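PDB 6DG4: Ulp1-like SUMO protease from Chaetomium thermophilum, which probably removes SUMO from modified proteins as a cysteine protease of the peptidase C48 family, this chain being its C-terminal catalytic domain. Local coordinates for residues S135-L140 and L153-A158; A158-E163 and A188-A193. All coordinates share one frame; numbering follows the deposited sequence. Where two conformers were deposited one is given.

Interaction 1: residues S135-L140 and L153-A158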
loop_
_atom_site.group_PDB
_atom_site.type_symbol
_atom_site.label_atom_id
_atom_site.label_comp_id
_atom_site.label_asym_id
_atom_site.label_seq_id
_atom_site.Cartn_x
_atom_site.Cartn_y
_atom_site.Cartn_z
ATOM N N SER A 135 -12.688 12.154 -0.646
ATOM C CA SER A 135 -13.292 12.794 0.519
ATOM C C SER A 135 -12.481 12.515 1.781
ATOM O O SER A 135 -13.035 12.243 2.848
ATOM C CB SER A 135 -14.746 12.354 0.690
ATOM O OG SER A 135 -15.478 12.574 -0.504
ATOM N N SER A 136 -11.151 12.579 1.644
ATOM C CA SER A 136 -10.185 12.383 2.723
ATOM C C SER A 136 -10.054 10.939 3.192
ATOM O O SER A 136 -9.201 10.634 4.031
ATOM C CB SER A 136 -10.504 13.275 3.930
ATOM O OG SER A 136 -10.548 14.639 3.555
ATOM N N HIS A 137 -10.885 10.044 2.670
ATOM C CA HIS A 137 -10.887 8.650 3.092
ATOM C C HIS A 137 -9.969 7.840 2.182
ATOM O O HIS A 137 -10.174 7.793 0.963
ATOM C CB HIS A 137 -12.306 8.093 3.041
ATOM C CG HIS A 137 -12.404 6.649 3.423
ATOM N ND1 HIS A 137 -11.886 6.148 4.599
ATOM C CD2 HIS A 137 -12.950 5.596 2.774
ATOM C CE1 HIS A 137 -12.110 4.847 4.655
ATOM N NE2 HIS A 137 -12.764 4.488 3.565
ATOM N N TRP A 138 -8.974 7.192 2.784
ATOM C CA TRP A 138 -8.032 6.350 2.066
ATOM C C TRP A 138 -8.528 4.915 2.032
ATOM O O TRP A 138 -8.907 4.357 3.068
ATOM C CB TRP A 138 -6.669 6.356 2.762
ATOM C CG TRP A 138 -5.871 7.570 2.508
ATOM C CD1 TRP A 138 -5.721 8.631 3.339
ATOM C CD2 TRP A 138 -5.094 7.857 1.341
ATOM N NE1 TRP A 138 -4.906 9.572 2.762
ATOM C CE2 TRP A 138 -4.498 9.114 1.537
ATOM C CE3 TRP A 138 -4.840 7.171 0.148
ATOM C CZ2 TRP A 138 -3.675 9.705 0.588
ATOM C CZ3 TRP A 138 -4.022 7.760 -0.793
ATOM C CH2 TRP A 138 -3.450 9.012 -0.568
ATOM N N THR A 139 -8.473 4.322 0.839
ATOM C CA THR A 139 -8.741 2.915 0.594
ATOM C C THR A 139 -7.664 2.404 -0.356
ATOM O O THR A 139 -6.816 3.165 -0.833
ATOM C CB THR A 139 -10.140 2.706 -0.000
ATOM O OG1 THR A 139 -10.252 3.398 -1.254
ATOM C CG2 THR A 139 -11.218 3.192 0.969
ATOM N N LEU A 140 -7.705 1.103 -0.638
ATOM C CA LEU A 140 -6.671 0.436 -1.420
ATOM C C LEU A 140 -7.319 -0.355 -2.543
ATOM O O LEU A 140 -8.111 -1.266 -2.284
ATOM C CB LEU A 140 -5.868 -0.525 -0.540
ATOM C CG LEU A 140 -4.723 -1.243 -1.254
ATOM C CD1 LEU A 140 -3.606 -0.267 -1.599
ATOM C CD2 LEU A 140 -4.207 -2.407 -0.418
ATOM N N LEU A 153 -10.373 -2.539 -1.409
ATOM C CA LEU A 153 -10.449 -2.830 0.019
ATOM C C LEU A 153 -10.738 -1.526 0.751
ATOM O O LEU A 153 -9.880 -0.638 0.823
ATOM C CB LEU A 153 -9.164 -3.469 0.541
ATOM C CG LEU A 153 -8.963 -4.937 0.163
ATOM C CD1 LEU A 153 -8.515 -5.086 -1.282
ATOM C CD2 LEU A 153 -7.979 -5.616 1.103
ATOM N N ASP A 154 -11.952 -1.411 1.273
ATOM C CA ASP A 154 -12.392 -0.244 2.027
ATOM C C ASP A 154 -12.644 -0.704 3.457
ATOM O O ASP A 154 -13.562 -1.491 3.705
ATOM C CB ASP A 154 -13.666 0.312 1.404
ATOM C CG ASP A 154 -14.109 1.608 2.037
ATOM O OD1 ASP A 154 -13.655 1.912 3.163
ATOM O OD2 ASP A 154 -14.923 2.314 1.407
ATOM N N SER A 155 -11.818 -0.223 4.390
ATOM C CA SER A 155 -11.953 -0.626 5.785
ATOM C C SER A 155 -13.303 -0.233 6.370
ATOM O O SER A 155 -13.775 -0.878 7.309
ATOM C CB SER A 155 -10.800 -0.053 6.616
ATOM O OG SER A 155 -10.616 1.344 6.400
ATOM N N MET A 156 -13.955 0.802 5.830
ATOM C CA MET A 156 -15.267 1.175 6.351
ATOM C C MET A 156 -16.320 0.114 6.078
ATOM O O MET A 156 -17.360 0.111 6.745
ATOM C CB MET A 156 -15.691 2.532 5.802
ATOM C CG MET A 156 -14.901 3.642 6.444
ATOM S SD MET A 156 -15.279 5.277 5.805
ATOM C CE MET A 156 -17.017 5.408 6.217
ATOM N N ALA A 157 -16.069 -0.789 5.132
ATOM C CA ALA A 157 -16.989 -1.868 4.799
ATOM C C ALA A 157 -16.397 -3.234 5.135
ATOM O O ALA A 157 -16.733 -4.240 4.504
ATOM C CB ALA A 157 -17.378 -1.794 3.323
ATOM N N ALA A 158 -15.521 -3.282 6.138
ATOM C CA ALA A 158 -14.861 -4.527 6.528
ATOM C C ALA A 158 -14.246 -5.213 5.310
ATOM O O ALA A 158 -14.322 -6.434 5.142
ATOM C CB ALA A 158 -15.817 -5.453 7.285
HETATM O O HOH W 1 -9.434 1.775 3.989
#

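Interaction 2: residues A158-E163 and A188-A193. With SO4 (sulfate ion), chain C.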
loop_
_atom_site.group_PDB
_atom_site.type_symbol
_atom_site.label_atom_id
_atom_site.label_comp_id
_atom_site.label_asym_id
_atom_site.label_seq_id
_atom_site.Cartn_x
_atom_site.Cartn_y
_atom_site.Cartn_z
ATOM N N ALA A 158 -15.521 -3.282 6.138
ATOM C CA ALA A 158 -14.861 -4.527 6.528
ATOM C C ALA A 158 -14.246 -5.213 5.310
ATOM O O ALA A 158 -14.322 -6.434 5.142
ATOM C CB ALA A 158 -15.817 -5.453 7.285
ATOM N N GLY A 159 -13.634 -4.403 4.443
ATOM C CA GLY A 159 -12.943 -4.875 3.269
ATOM C C GLY A 159 -13.719 -4.753 1.969
ATOM O O GLY A 159 -13.102 -4.577 0.914
ATOM N N ARG A 160 -15.046 -4.853 2.019
ATOM C CA ARG A 160 -15.850 -4.841 0.804
ATOM C C ARG A 160 -15.615 -3.550 0.027
ATOM O O ARG A 160 -15.397 -2.481 0.603
ATOM C CB ARG A 160 -17.332 -4.975 1.154
ATOM C CG ARG A 160 -18.253 -4.888 -0.051
ATOM C CD ARG A 160 -19.725 -5.081 0.303
ATOM N NE ARG A 160 -20.244 -4.105 1.263
ATOM C CZ ARG A 160 -20.363 -2.798 1.033
ATOM N NH1 ARG A 160 -19.976 -2.274 -0.124
ATOM N NH2 ARG A 160 -20.861 -2.008 1.975
ATOM N N GLY A 161 -15.676 -3.655 -1.303
ATOM C CA GLY A 161 -15.339 -2.560 -2.183
ATOM C C GLY A 161 -16.515 -1.943 -2.932
ATOM O O GLY A 161 -17.625 -2.471 -2.982
ATOM N N SER A 162 -16.216 -0.795 -3.546
ATOM C CA SER A 162 -17.173 -0.022 -4.326
ATOM C C SER A 162 -17.280 -0.558 -5.749
ATOM O O SER A 162 -16.265 -0.778 -6.416
ATOM C CB SER A 162 -16.679 1.429 -4.363
ATOM O OG SER A 162 -17.163 2.147 -5.477
ATOM N N GLU A 163 -18.520 -0.736 -6.224
ATOM C CA GLU A 163 -18.730 -1.140 -7.614
ATOM C C GLU A 163 -18.159 -0.110 -8.582
ATOM O O GLU A 163 -17.597 -0.466 -9.623
ATOM C CB GLU A 163 -20.220 -1.361 -7.880
ATOM C CG GLU A 163 -20.822 -2.490 -7.060
ATOM C CD GLU A 163 -20.093 -3.809 -7.251
ATOM O OE1 GLU A 163 -19.838 -4.187 -8.419
ATOM O OE2 GLU A 163 -19.763 -4.452 -6.227
ATOM N N ALA A 188 -14.030 -9.008 -10.426
ATOM C CA ALA A 188 -13.832 -8.242 -9.211
ATOM C C ALA A 188 -14.069 -9.170 -8.028
ATOM O O ALA A 188 -15.058 -9.910 -8.000
ATOM C CB ALA A 188 -14.803 -7.064 -9.170
ATOM N N VAL A 189 -13.147 -9.150 -7.072
ATOM C CA VAL A 189 -13.199 -10.022 -5.906
ATOM C C VAL A 189 -13.110 -9.153 -4.661
ATOM O O VAL A 189 -12.229 -8.291 -4.564
ATOM C CB VAL A 189 -12.048 -11.045 -5.912
ATOM C CG1 VAL A 189 -11.985 -11.801 -4.588
ATOM C CG2 VAL A 189 -12.198 -12.008 -7.086
ATOM N N ASP A 190 -14.017 -9.380 -3.716
ATOM C CA ASP A 190 -13.955 -8.731 -2.419
ATOM C C ASP A 190 -13.185 -9.606 -1.439
ATOM O O ASP A 190 -13.314 -10.836 -1.445
ATOM C CB ASP A 190 -15.355 -8.487 -1.855
ATOM C CG ASP A 190 -16.059 -7.308 -2.499
ATOM O OD1 ASP A 190 -15.424 -6.272 -2.782
ATOM O OD2 ASP A 190 -17.279 -7.415 -2.704
ATOM N N PHE A 191 -12.381 -8.962 -0.605
ATOM C CA PHE A 191 -11.692 -9.611 0.497
ATOM C C PHE A 191 -12.216 -9.049 1.809
ATOM O O PHE A 191 -12.383 -7.835 1.949
ATOM C CB PHE A 191 -10.179 -9.367 0.429
ATOM C CG PHE A 191 -9.519 -10.032 -0.735
ATOM C CD1 PHE A 191 -9.202 -11.375 -0.684
ATOM C CD2 PHE A 191 -9.214 -9.319 -1.879
ATOM C CE1 PHE A 191 -8.600 -12.000 -1.752
ATOM C CE2 PHE A 191 -8.611 -9.940 -2.959
ATOM C CZ PHE A 191 -8.307 -11.282 -2.895
ATOM N N GLN A 192 -12.477 -9.931 2.766
ATOM C CA GLN A 192 -12.768 -9.473 4.114
ATOM C C GLN A 192 -11.513 -8.856 4.712
ATOM O O GLN A 192 -10.398 -9.337 4.493
ATOM C CB GLN A 192 -13.215 -10.639 4.991
ATOM C CG GLN A 192 -13.644 -10.227 6.396
ATOM C CD GLN A 192 -13.763 -11.399 7.384
ATOM O OE1 GLN A 192 -13.892 -12.577 7.000
ATOM N NE2 GLN A 192 -13.722 -11.067 8.673
ATOM N N ALA A 193 -11.695 -7.785 5.468
ATOM C CA ALA A 193 -10.578 -7.134 6.132
ATOM C C ALA A 193 -11.095 -6.504 7.412
ATOM O O ALA A 193 -12.310 -6.337 7.579
ATOM C CB ALA A 193 -9.928 -6.081 5.226
HETATM S S SO4 C . -21.021 -2.638 5.856
HETATM O O1 SO4 C . -20.137 -1.698 6.540
HETATM O O2 SO4 C . -22.000 -3.168 6.801
HETATM O O3 SO4 C . -21.717 -1.943 4.776
HETATM O O4 SO4 C . -20.233 -3.739 5.306
HETATM O O HOH W 2 -12.235 -6.143 -1.024
#

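Interaction 1: residues S135-L140 and L153-A158
Asp154 OD1 accepts two hydrogen bonds, one from each face of its carboxylate: His137 NE2 donates from 2.8 Å, and the backbone N of Met156, 2.9 Å from OD1, approaches from the opposite face and closes an Asx turn. The bond from His137 is almost straight at its hydrogen (174°). OD1 lies close to the plane of the imidazole, although ring and carboxylate are turned 39° against each other. With CG anti to the backbone N (chi1 178°), the ring of His137 reaches across from strand 137-144 to the loop that follows strand 149-153. There Met156 SD sits over one face of the His137 ring, 3.5 Å from its centroid, in a Met-aromatic contact. The methyl CG2 of Thr139 packs against Asp154 CG at 3.5 Å, while Thr139 OG1 is hydrogen-bonded to His152. Where the two strands still pair, Leu140 and Leu153 form an antiparallel hydrogen-bonded pair, with Leu153 N 2.7 Å from Leu140 O. Farther along, a water bridges Trp138 O and Ser155 OG, and that hydroxyl also bonds to Gln196. An alanine in place of Asp154 removes the oxygen that both His137 NE2 and Met156 N use, and the imidazole would probably be freer to turn about its chi2. His137 also packs on Cys202, at the start of helix 202-215. This His-carboxylate hydrogen bond beside a cysteine is consistent with the Cys-His-Asp triad of the Ulp1 family, in which the carboxylate orients the imidazole toward the thiol.

Interaction 2: residues A158-E163 and A188-A193
Arg160, in one of its two deposited conformers, lies side by side with Asp190 and points the same way, but the two meet through the arginine's aliphatic part: Arg160 CG is 3.8 Å from Asp190 OD2, and the guanidinium and carboxylate planes stand 78° apart. In this conformer the charged ends do not pair, since Arg160 NE remains 6.0 Å from Asp190 OD2. The guanidinium instead presents its edge to a sulfate ion, probably from the crystallisation liquor, which Arg195 also holds. Asp190 CG is anti to its carbonyl carbon (chi1 -77°), which brings the carboxylate to the backbone of 158-163. There Asp190 OD1 accepts from Gly161 N at 3.0 Å, the donor lying well above the carboxylate plane, and it also forms a salt bridge with Lys166 of helix 163-177. Strand 149-153, helix 163-177 and the adjacent parallel strand 187-188 make a beta-alpha-beta crossover in the Ulp1-type protease domain; 158-163 lies in its connection into the helix, and 188-193 leaves its second strand, running roughly antiparallel to 158-163. Beyond Asp190 the contact passes to the backbone. Ala193 N donates to Ala158 O at 3.0 Å, from 60° out of the carbonyl plane, and a water that accepts from Phe191 N lies within hydrogen-bonding distance of Gly159 O. Gly159 CA comes within 3.3 Å of Phe191 O in a CA-H...O contact; any CB at Gly159 would strike that oxygen and Ala193 N. Ala193 CB rests 3.8 Å from Gly159 CA. The aromatic ring of Phe191 leads away from 158-163, packing on Leu213 of helix 202-215 and on Ser2 and Leu4 near the N terminus.

In the fold
Followed from the N terminus, the chain runs along strand 137-144, turns back through strand 149-153 and so closes interaction 1 as a hairpin loop whose far side is 153-158. Interaction 2 opens at once, sharing Ala158, and closes only after helix 163-177 and strand 187-188, when 188-193 returns alongside 158-163. The two loops therefore follow in series, neither nested nor crossed, with centres about 10 Å apart. They also touch directly: Asp154 O and Gly159 N make a probable hydrogen bond, and Asp154 CB packs on Arg160 O. Together they tie the central sheet to the loop ahead of helix 163-177 and to the approach to helix 202-215.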